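Local coordinates for Peptidase_M23 domain-containing protein (Enterococcus faecalis, PDB 6SMK), which probably hydrolyses peptidoglycan as a D,L-endopeptidase, this chain being the zinc-dependent M23 catalytic domain of a longer prophage-encoded protein, at residues W73-H78 with H111-K116; L60-G65 with G100-S105. The protein carries 1 engineered substitution. One frame throughout, in Å; residues are numbered along the deposited sequence.

Contact 1: W73-H78 with H111-K116; sequences WAMYGH and HYELRK. With ZN (zinc ion), chain F.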
ATOM      1  N   TRP A  73      -8.750  -4.497  -3.663  1.00 72.77           N
ATOM      2  CA  TRP A  73      -8.291  -4.141  -2.329  1.00 71.43           C
ATOM      3  C   TRP A  73      -7.003  -3.349  -2.459  1.00 79.59           C
ATOM      4  O   TRP A  73      -6.090  -3.763  -3.183  1.00 82.14           O
ATOM      5  CB  TRP A  73      -8.055  -5.385  -1.472  1.00 76.44           C
ATOM      6  CG  TRP A  73      -9.317  -6.014  -0.981  1.00 87.00           C
ATOM      7  CD1 TRP A  73      -9.817  -5.967   0.289  1.00 90.29           C
ATOM      8  CD2 TRP A  73     -10.243  -6.791  -1.748  1.00 83.60           C
ATOM      9  NE1 TRP A  73     -11.000  -6.667   0.358  1.00 75.65           N
ATOM     10  CE2 TRP A  73     -11.283  -7.176  -0.882  1.00 74.46           C
ATOM     11  CE3 TRP A  73     -10.296  -7.197  -3.087  1.00 89.95           C
ATOM     12  CZ2 TRP A  73     -12.364  -7.934  -1.313  1.00 72.58           C
ATOM     13  CZ3 TRP A  73     -11.373  -7.950  -3.511  1.00 82.89           C
ATOM     14  CH2 TRP A  73     -12.387  -8.316  -2.627  1.00 73.12           C
ATOM     15  N   ALA A  74      -6.936  -2.213  -1.771  1.00 74.72           N
ATOM     16  CA  ALA A  74      -5.722  -1.414  -1.690  1.00 62.78           C
ATOM     17  C   ALA A  74      -4.987  -1.756  -0.400  1.00 70.16           C
ATOM     18  O   ALA A  74      -5.576  -1.717   0.684  1.00 79.21           O
ATOM     19  CB  ALA A  74      -6.043   0.082  -1.746  1.00 56.42           C
ATOM     20  N   MET A  75      -3.708  -2.097  -0.519  1.00 68.89           N
ATOM     21  CA  MET A  75      -2.876  -2.469   0.617  1.00 68.59           C
ATOM     22  C   MET A  75      -1.838  -1.382   0.871  1.00 78.31           C
ATOM     23  O   MET A  75      -1.189  -0.910  -0.067  1.00 89.77           O
ATOM     24  CB  MET A  75      -2.185  -3.804   0.364  1.00 69.34           C
ATOM     25  CG  MET A  75      -3.028  -4.819  -0.390  1.00 81.40           C
ATOM     26  SD  MET A  75      -4.430  -5.372   0.593  1.00 80.41           S
ATOM     27  CE  MET A  75      -3.624  -6.013   2.064  1.00 80.01           C
ATOM     28  N   TYR A  76      -1.685  -0.988   2.132  1.00 66.10           N
ATOM     29  CA  TYR A  76      -0.699   0.007   2.537  1.00 58.49           C
ATOM     30  C   TYR A  76       0.234  -0.649   3.544  1.00 69.67           C
ATOM     31  O   TYR A  76      -0.203  -1.005   4.645  1.00 65.13           O
ATOM     32  CB  TYR A  76      -1.362   1.236   3.163  1.00 55.05           C
ATOM     33  CG  TYR A  76      -2.436   1.918   2.347  1.00 62.44           C
ATOM     34  CD1 TYR A  76      -3.688   1.338   2.174  1.00 70.29           C
ATOM     35  CD2 TYR A  76      -2.210   3.160   1.782  1.00 63.82           C
ATOM     36  CE1 TYR A  76      -4.668   1.974   1.439  1.00 73.57           C
ATOM     37  CE2 TYR A  76      -3.176   3.795   1.051  1.00 69.73           C
ATOM     38  CZ  TYR A  76      -4.400   3.207   0.885  1.00 79.70           C
ATOM     39  OH  TYR A  76      -5.358   3.862   0.153  1.00 91.18           O
ATOM     40  N   GLY A  77       1.515  -0.778   3.189  1.00 71.93           N
ATOM     41  CA  GLY A  77       2.440  -1.612   3.922  1.00 68.46           C
ATOM     42  C   GLY A  77       3.643  -0.894   4.515  1.00 66.79           C
ATOM     43  O   GLY A  77       3.850   0.307   4.323  1.00 75.05           O
ATOM     44  N   HIS A  78       4.446  -1.685   5.244  1.00 68.87           N
ATOM     45  CA  HIS A  78       5.682  -1.226   5.892  1.00 65.40           C
ATOM     46  C   HIS A  78       5.400  -0.099   6.885  1.00 75.61           C
ATOM     47  O   HIS A  78       6.140   0.876   6.964  1.00103.42           O
ATOM     48  CB  HIS A  78       6.723  -0.759   4.863  1.00 67.10           C
ATOM     49  CG  HIS A  78       7.051  -1.757   3.798  1.00 63.21           C
ATOM     50  ND1 HIS A  78       7.430  -3.052   4.077  1.00 66.45           N
ATOM     51  CD2 HIS A  78       7.083  -1.640   2.447  1.00 65.81           C
ATOM     52  CE1 HIS A  78       7.678  -3.692   2.945  1.00 69.38           C
ATOM     53  NE2 HIS A  78       7.472  -2.859   1.939  1.00 67.94           N
ATOM     54  N   HIS A 111       4.359   1.086   0.952  1.00 72.14           N
ATOM     55  CA  HIS A 111       4.190   0.224  -0.197  1.00 67.81           C
ATOM     56  C   HIS A 111       2.698   0.159  -0.479  1.00 73.75           C
ATOM     57  O   HIS A 111       1.920  -0.303   0.365  1.00 81.76           O
ATOM     58  CB  HIS A 111       4.793  -1.149   0.100  1.00 77.54           C
ATOM     59  CG  HIS A 111       4.561  -2.169  -0.964  1.00 85.51           C
ATOM     60  ND1 HIS A 111       5.530  -2.522  -1.877  1.00 99.70           N
ATOM     61  CD2 HIS A 111       3.477  -2.922  -1.253  1.00 84.48           C
ATOM     62  CE1 HIS A 111       5.049  -3.445  -2.686  1.00 86.63           C
ATOM     63  NE2 HIS A 111       3.806  -3.707  -2.328  1.00 88.42           N
ATOM     64  N   TYR A 112       2.299   0.672  -1.634  1.00 64.22           N
ATOM     65  CA  TYR A 112       0.904   0.687  -2.052  1.00 67.61           C
ATOM     66  C   TYR A 112       0.704  -0.428  -3.068  1.00 65.29           C
ATOM     67  O   TYR A 112       1.334  -0.417  -4.131  1.00 66.54           O
ATOM     68  CB  TYR A 112       0.552   2.052  -2.639  1.00 59.65           C
ATOM     69  CG  TYR A 112      -0.855   2.230  -3.162  1.00 66.49           C
ATOM     70  CD1 TYR A 112      -1.855   2.777  -2.358  1.00 63.60           C
ATOM     71  CD2 TYR A 112      -1.171   1.911  -4.482  1.00 74.74           C
ATOM     72  CE1 TYR A 112      -3.138   2.973  -2.843  1.00 61.78           C
ATOM     73  CE2 TYR A 112      -2.447   2.105  -4.977  1.00 73.12           C
ATOM     74  CZ  TYR A 112      -3.425   2.633  -4.155  1.00 69.05           C
ATOM     75  OH  TYR A 112      -4.692   2.823  -4.650  1.00 70.45           O
ATOM     76  N   GLU A 113      -0.140  -1.398  -2.727  1.00 67.41           N
ATOM     77  CA  GLU A 113      -0.371  -2.570  -3.562  1.00 82.04           C
ATOM     78  C   GLU A 113      -1.852  -2.691  -3.880  1.00 78.16           C
ATOM     79  O   GLU A 113      -2.705  -2.453  -3.020  1.00 73.44           O
ATOM     80  CB  GLU A 113       0.125  -3.851  -2.877  1.00 76.94           C
ATOM     81  CG  GLU A 113      -0.080  -5.109  -3.692  1.00 79.86           C
ATOM     82  CD  GLU A 113       0.765  -6.265  -3.204  1.00 97.59           C
ATOM     83  OE1 GLU A 113       1.907  -6.011  -2.765  1.00101.58           O
ATOM     84  OE2 GLU A 113       0.296  -7.425  -3.263  1.00 98.15           O
ATOM     85  N   LEU A 114      -2.151  -3.056  -5.120  1.00 77.60           N
ATOM     86  CA  LEU A 114      -3.524  -3.251  -5.562  1.00 86.78           C
ATOM     87  C   LEU A 114      -3.765  -4.741  -5.790  1.00 78.86           C
ATOM     88  O   LEU A 114      -3.083  -5.364  -6.613  1.00 79.45           O
ATOM     89  CB  LEU A 114      -3.791  -2.445  -6.832  1.00 96.05           C
ATOM     90  CG  LEU A 114      -5.139  -1.740  -6.876  1.00 96.65           C
ATOM     91  CD1 LEU A 114      -5.427  -1.129  -5.522  1.00 92.69           C
ATOM     92  CD2 LEU A 114      -5.117  -0.677  -7.949  1.00101.23           C
ATOM     93  N   ARG A 115      -4.722  -5.312  -5.055  1.00 68.12           N
ATOM     94  CA  ARG A 115      -5.030  -6.740  -5.129  1.00 79.30           C
ATOM     95  C   ARG A 115      -6.463  -6.951  -5.601  1.00 77.34           C
ATOM     96  O   ARG A 115      -7.388  -6.281  -5.125  1.00 84.87           O
ATOM     97  CB  ARG A 115      -4.828  -7.436  -3.776  1.00 82.15           C
ATOM     98  CG  ARG A 115      -3.406  -7.898  -3.516  1.00 81.39           C
ATOM     99  CD  ARG A 115      -3.175  -8.267  -2.058  1.00 81.76           C
ATOM    100  NE  ARG A 115      -1.752  -8.265  -1.735  1.00 88.93           N
ATOM    101  CZ  ARG A 115      -1.241  -8.462  -0.520  1.00 87.62           C
ATOM    102  NH1 ARG A 115      -2.029  -8.692   0.527  1.00 77.06           N
ATOM    103  NH2 ARG A 115       0.077  -8.436  -0.355  1.00 86.47           N
ATOM    104  N   LYS A 116      -6.637  -7.880  -6.537  1.00 73.53           N
ATOM    105  CA  LYS A 116      -7.953  -8.315  -6.983  1.00 75.92           C
ATOM    106  C   LYS A 116      -8.243  -9.701  -6.425  1.00 81.79           C
ATOM    107  O   LYS A 116      -7.330 -10.478  -6.132  1.00 87.62           O
ATOM    108  CB  LYS A 116      -8.064  -8.335  -8.516  1.00 79.87           C
ATOM    109  CG  LYS A 116      -6.942  -9.110  -9.227  1.00 88.21           C
ATOM    110  CD  LYS A 116      -7.342  -9.664 -10.618  1.00 96.75           C
ATOM    111  CE  LYS A 116      -7.776  -8.565 -11.598  1.00101.93           C
ATOM    112  NZ  LYS A 116      -8.046  -9.089 -12.979  1.00109.49           N
TER
HETATM  113 ZN    ZN F 201       7.505  -2.469  -2.121  1.00 85.14          ZN
HETATM  114  O   HOH W   1       8.892  -2.613  -0.275  1.00 59.89           O

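Contact 2: L60-G65 with G100-S105; sequences LGEHVG and GSSGWS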
ATOM      1  N   LEU A  60       5.340  -7.278   3.711  1.00 65.50           N
ATOM      2  CA  LEU A  60       4.756  -5.962   3.960  1.00 66.31           C
ATOM      3  C   LEU A  60       4.702  -5.595   5.437  1.00 69.55           C
ATOM      4  O   LEU A  60       4.362  -4.445   5.750  1.00 62.30           O
ATOM      5  CB  LEU A  60       3.346  -5.878   3.381  1.00 69.01           C
ATOM      6  CG  LEU A  60       3.227  -6.016   1.870  1.00 61.47           C
ATOM      7  CD1 LEU A  60       1.807  -5.713   1.440  1.00 59.84           C
ATOM      8  CD2 LEU A  60       4.228  -5.103   1.204  1.00 69.19           C
ATOM      9  N   GLY A  61       5.010  -6.528   6.340  1.00 67.49           N
ATOM     10  CA  GLY A  61       5.084  -6.182   7.750  1.00 67.58           C
ATOM     11  C   GLY A  61       3.762  -5.643   8.255  1.00 80.41           C
ATOM     12  O   GLY A  61       2.711  -6.275   8.094  1.00 93.55           O
ATOM     13  N   GLU A  62       3.802  -4.458   8.867  1.00 73.02           N
ATOM     14  CA  GLU A  62       2.594  -3.818   9.379  1.00 66.70           C
ATOM     15  C   GLU A  62       1.834  -3.212   8.213  1.00 71.86           C
ATOM     16  O   GLU A  62       2.311  -2.258   7.592  1.00 83.88           O
ATOM     17  CB  GLU A  62       2.944  -2.745  10.400  1.00 65.93           C
ATOM     18  CG  GLU A  62       3.994  -3.161  11.384  1.00 72.31           C
ATOM     19  CD  GLU A  62       3.412  -3.758  12.638  1.00 89.61           C
ATOM     20  OE1 GLU A  62       2.284  -3.371  13.027  1.00 89.00           O
ATOM     21  OE2 GLU A  62       4.087  -4.632  13.227  1.00108.40           O
ATOM     22  N   HIS A  63       0.654  -3.756   7.907  1.00 68.10           N
ATOM     23  CA  HIS A  63      -0.076  -3.269   6.746  1.00 72.04           C
ATOM     24  C   HIS A  63      -1.572  -3.449   6.927  1.00 79.22           C
ATOM     25  O   HIS A  63      -2.029  -4.262   7.735  1.00 83.67           O
ATOM     26  CB  HIS A  63       0.381  -3.951   5.453  1.00 65.24           C
ATOM     27  CG  HIS A  63       0.147  -5.427   5.410  1.00 70.33           C
ATOM     28  ND1 HIS A  63       0.761  -6.305   6.275  1.00 74.33           N
ATOM     29  CD2 HIS A  63      -0.598  -6.185   4.570  1.00 76.66           C
ATOM     30  CE1 HIS A  63       0.382  -7.538   5.987  1.00 78.67           C
ATOM     31  NE2 HIS A  63      -0.440  -7.494   4.953  1.00 77.77           N
ATOM     32  N   VAL A  64      -2.328  -2.657   6.156  1.00 69.02           N
ATOM     33  CA  VAL A  64      -3.780  -2.743   6.111  1.00 68.52           C
ATOM     34  C   VAL A  64      -4.233  -2.970   4.677  1.00 76.30           C
ATOM     35  O   VAL A  64      -3.614  -2.493   3.722  1.00 81.09           O
ATOM     36  CB  VAL A  64      -4.467  -1.484   6.675  1.00 63.26           C
ATOM     37  CG1 VAL A  64      -3.925  -1.159   8.040  1.00 75.52           C
ATOM     38  CG2 VAL A  64      -4.276  -0.340   5.759  1.00 68.75           C
ATOM     39  N   GLY A  65      -5.324  -3.710   4.535  1.00 73.21           N
ATOM     40  CA  GLY A  65      -6.055  -3.803   3.284  1.00 68.55           C
ATOM     41  C   GLY A  65      -7.395  -3.102   3.417  1.00 73.32           C
ATOM     42  O   GLY A  65      -8.088  -3.259   4.427  1.00 90.91           O
ATOM     43  N   GLY A 100       6.693   3.390   8.017  1.00 70.78           N
ATOM     44  CA  GLY A 100       7.747   2.707   8.733  1.00 74.54           C
ATOM     45  C   GLY A 100       8.717   1.991   7.826  1.00 76.00           C
ATOM     46  O   GLY A 100       8.848   2.313   6.639  1.00 83.01           O
ATOM     47  N   SER A 101       9.422   1.026   8.387  1.00 79.09           N
ATOM     48  CA  SER A 101      10.233   0.124   7.585  1.00 82.56           C
ATOM     49  C   SER A 101       9.960  -1.312   7.988  1.00 79.93           C
ATOM     50  O   SER A 101      10.833  -2.174   7.857  1.00 85.40           O
ATOM     51  CB  SER A 101      11.718   0.464   7.700  1.00 86.03           C
ATOM     52  OG  SER A 101      12.026   0.932   8.998  1.00 90.99           O
ATOM     53  N   SER A 102       8.734  -1.570   8.453  1.00 78.62           N
ATOM     54  CA  SER A 102       8.367  -2.879   8.981  1.00 78.52           C
ATOM     55  C   SER A 102       8.400  -3.923   7.885  1.00 72.99           C
ATOM     56  O   SER A 102       8.110  -3.657   6.718  1.00 84.49           O
ATOM     57  CB  SER A 102       6.973  -2.869   9.614  1.00 76.04           C
ATOM     58  OG  SER A 102       6.051  -2.104   8.858  1.00 86.62           O
ATOM     59  N   GLY A 103       8.744  -5.127   8.276  1.00 75.27           N
ATOM     60  CA  GLY A 103       8.808  -6.177   7.300  1.00 82.94           C
ATOM     61  C   GLY A 103      10.047  -6.022   6.443  1.00 82.81           C
ATOM     62  O   GLY A 103      11.111  -5.579   6.894  1.00102.15           O
ATOM     63  N   TRP A 104       9.883  -6.369   5.175  1.00 72.31           N
ATOM     64  CA  TRP A 104      11.009  -6.552   4.271  1.00 79.93           C
ATOM     65  C   TRP A 104      11.173  -5.309   3.397  1.00 95.48           C
ATOM     66  O   TRP A 104      10.974  -5.327   2.183  1.00100.61           O
ATOM     67  CB  TRP A 104      10.796  -7.818   3.452  1.00 79.46           C
ATOM     68  CG  TRP A 104      11.010  -9.063   4.259  1.00 80.93           C
ATOM     69  CD1 TRP A 104      11.464  -9.134   5.539  1.00 81.86           C
ATOM     70  CD2 TRP A 104      10.810 -10.411   3.832  1.00 84.16           C
ATOM     71  NE1 TRP A 104      11.566 -10.442   5.939  1.00 86.50           N
ATOM     72  CE2 TRP A 104      11.167 -11.248   4.907  1.00 97.66           C
ATOM     73  CE3 TRP A 104      10.372 -10.994   2.645  1.00 85.44           C
ATOM     74  CZ2 TRP A 104      11.098 -12.639   4.830  1.00110.27           C
ATOM     75  CZ3 TRP A 104      10.301 -12.382   2.570  1.00105.09           C
ATOM     76  CH2 TRP A 104      10.660 -13.184   3.656  1.00107.35           C
ATOM     77  N   SER A 105      11.517  -4.204   4.065  1.00101.67           N
ATOM     78  CA  SER A 105      11.770  -2.921   3.422  1.00 92.73           C
ATOM     79  C   SER A 105      13.105  -2.394   3.900  1.00 88.74           C
ATOM     80  O   SER A 105      13.374  -2.390   5.105  1.00 88.91           O
ATOM     81  CB  SER A 105      10.682  -1.885   3.722  1.00 99.90           C
ATOM     82  OG  SER A 105      10.761  -0.765   2.845  1.00 93.51           O
TER

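Contact 1: W73-H78 with H111-K116
Tyr112 turns the edge of its ring, at CD1, toward the face of Tyr76, a T-shaped pair with centroids 5.4 Å apart and planes at 85°. Beside it Ala74 CB packs against Leu114 CD1 at 4.0 Å and the Tyr112 ring, where a small residue fits. On this tightly filled face Tyr76 OH bonds to Gln45 N and Tyr112 OH to Phe4 O. The strands run antiparallel: Trp73 exchanges N-H...O bonds with Arg115 and Met75 with Glu113 (Met75 N to Glu113 O, 2.7 Å), alternating with the non-hydrogen-bonded pairs Ala74-Leu114 and Tyr76-Tyr112. The other face is mixed. With CG anti to the carbonyl carbon (chi1 -37°), Met75 sets CG over the Arg115 guanidinium, and later bends carry CE to NH1. Arg115 NE forms a salt bridge with Glu113 OE2 at 2.7 Å; His111 NE2 donates to Glu113 OE1 at 3.0 Å, also bonded by Thr30 OG1, which helps orient ND1 toward zinc (2.0 Å), shared with His29 and Asp33. His78 NE2 meets a zinc-bound water; its ND1 bonds Ser102 O. Solvent reaches the Arg115-Lys116 end. Strand 63-69 flanks 73-78; strands 28-35 and 122-124 pair with 111-116.

Contact 2: L60-G65 with G100-S105
Gly61 and Gly103 bring their backbones together, CA to CA at 3.8 Å, an approach that suits glycine at both places because neither has a side chain to stand between the two segments. Both also have positive phi angles, which glycine accepts easily. Next to them the CB of Ser102 packs on Glu62 CG at 3.5 Å. The Glu62 N to Ser102 OG bond is weak at 3.3 Å, and the position of that hydroxyl is less sure; its bond to Met79 O deserves the same caution. Segment 100-105 has no regular secondary structure, and it meets the bend that leads into strand 63-69, so the contact joins two loops at one end of the antiparallel sheet of this M23 domain. Leu60 belongs to that bend and also packs on His111, its side chain about 5 Å from the zinc at nearest atoms, so the joined loops lie beside the metal site. Further out, His63 ND1 donates to Gly61 O at 2.7 Å from above the carbonyl plane, tying the bend to the start of the strand. Leu60 CB lies over one face of that imidazole, 3.8 Å above its plane, and Trp52 meets the same ring. The carboxylate of Glu62 is held through OE1 by Ser55 OG.

The centres of the two contacts lie 10 Å apart, both within the M23 domain and built on one antiparallel beta-sheet, where strands 63-69 and 72-82 are neighbours. Along the chain the segments alternate: 60-65, 73-78, 100-105, 111-116. Contact 1 occupies the middle of the fold, whereas contact 2 sits nearer the surface, at the end where the zinc is bound. His78 joins them, its ND1 2.8 Å from Ser102 O and its N 2.8 Å from Leu60 O, both probable hydrogen bonds. Through this residue the loops of contact 2 are tied to the strands that place His111, so the metal site and its bordering loops form one connected framework.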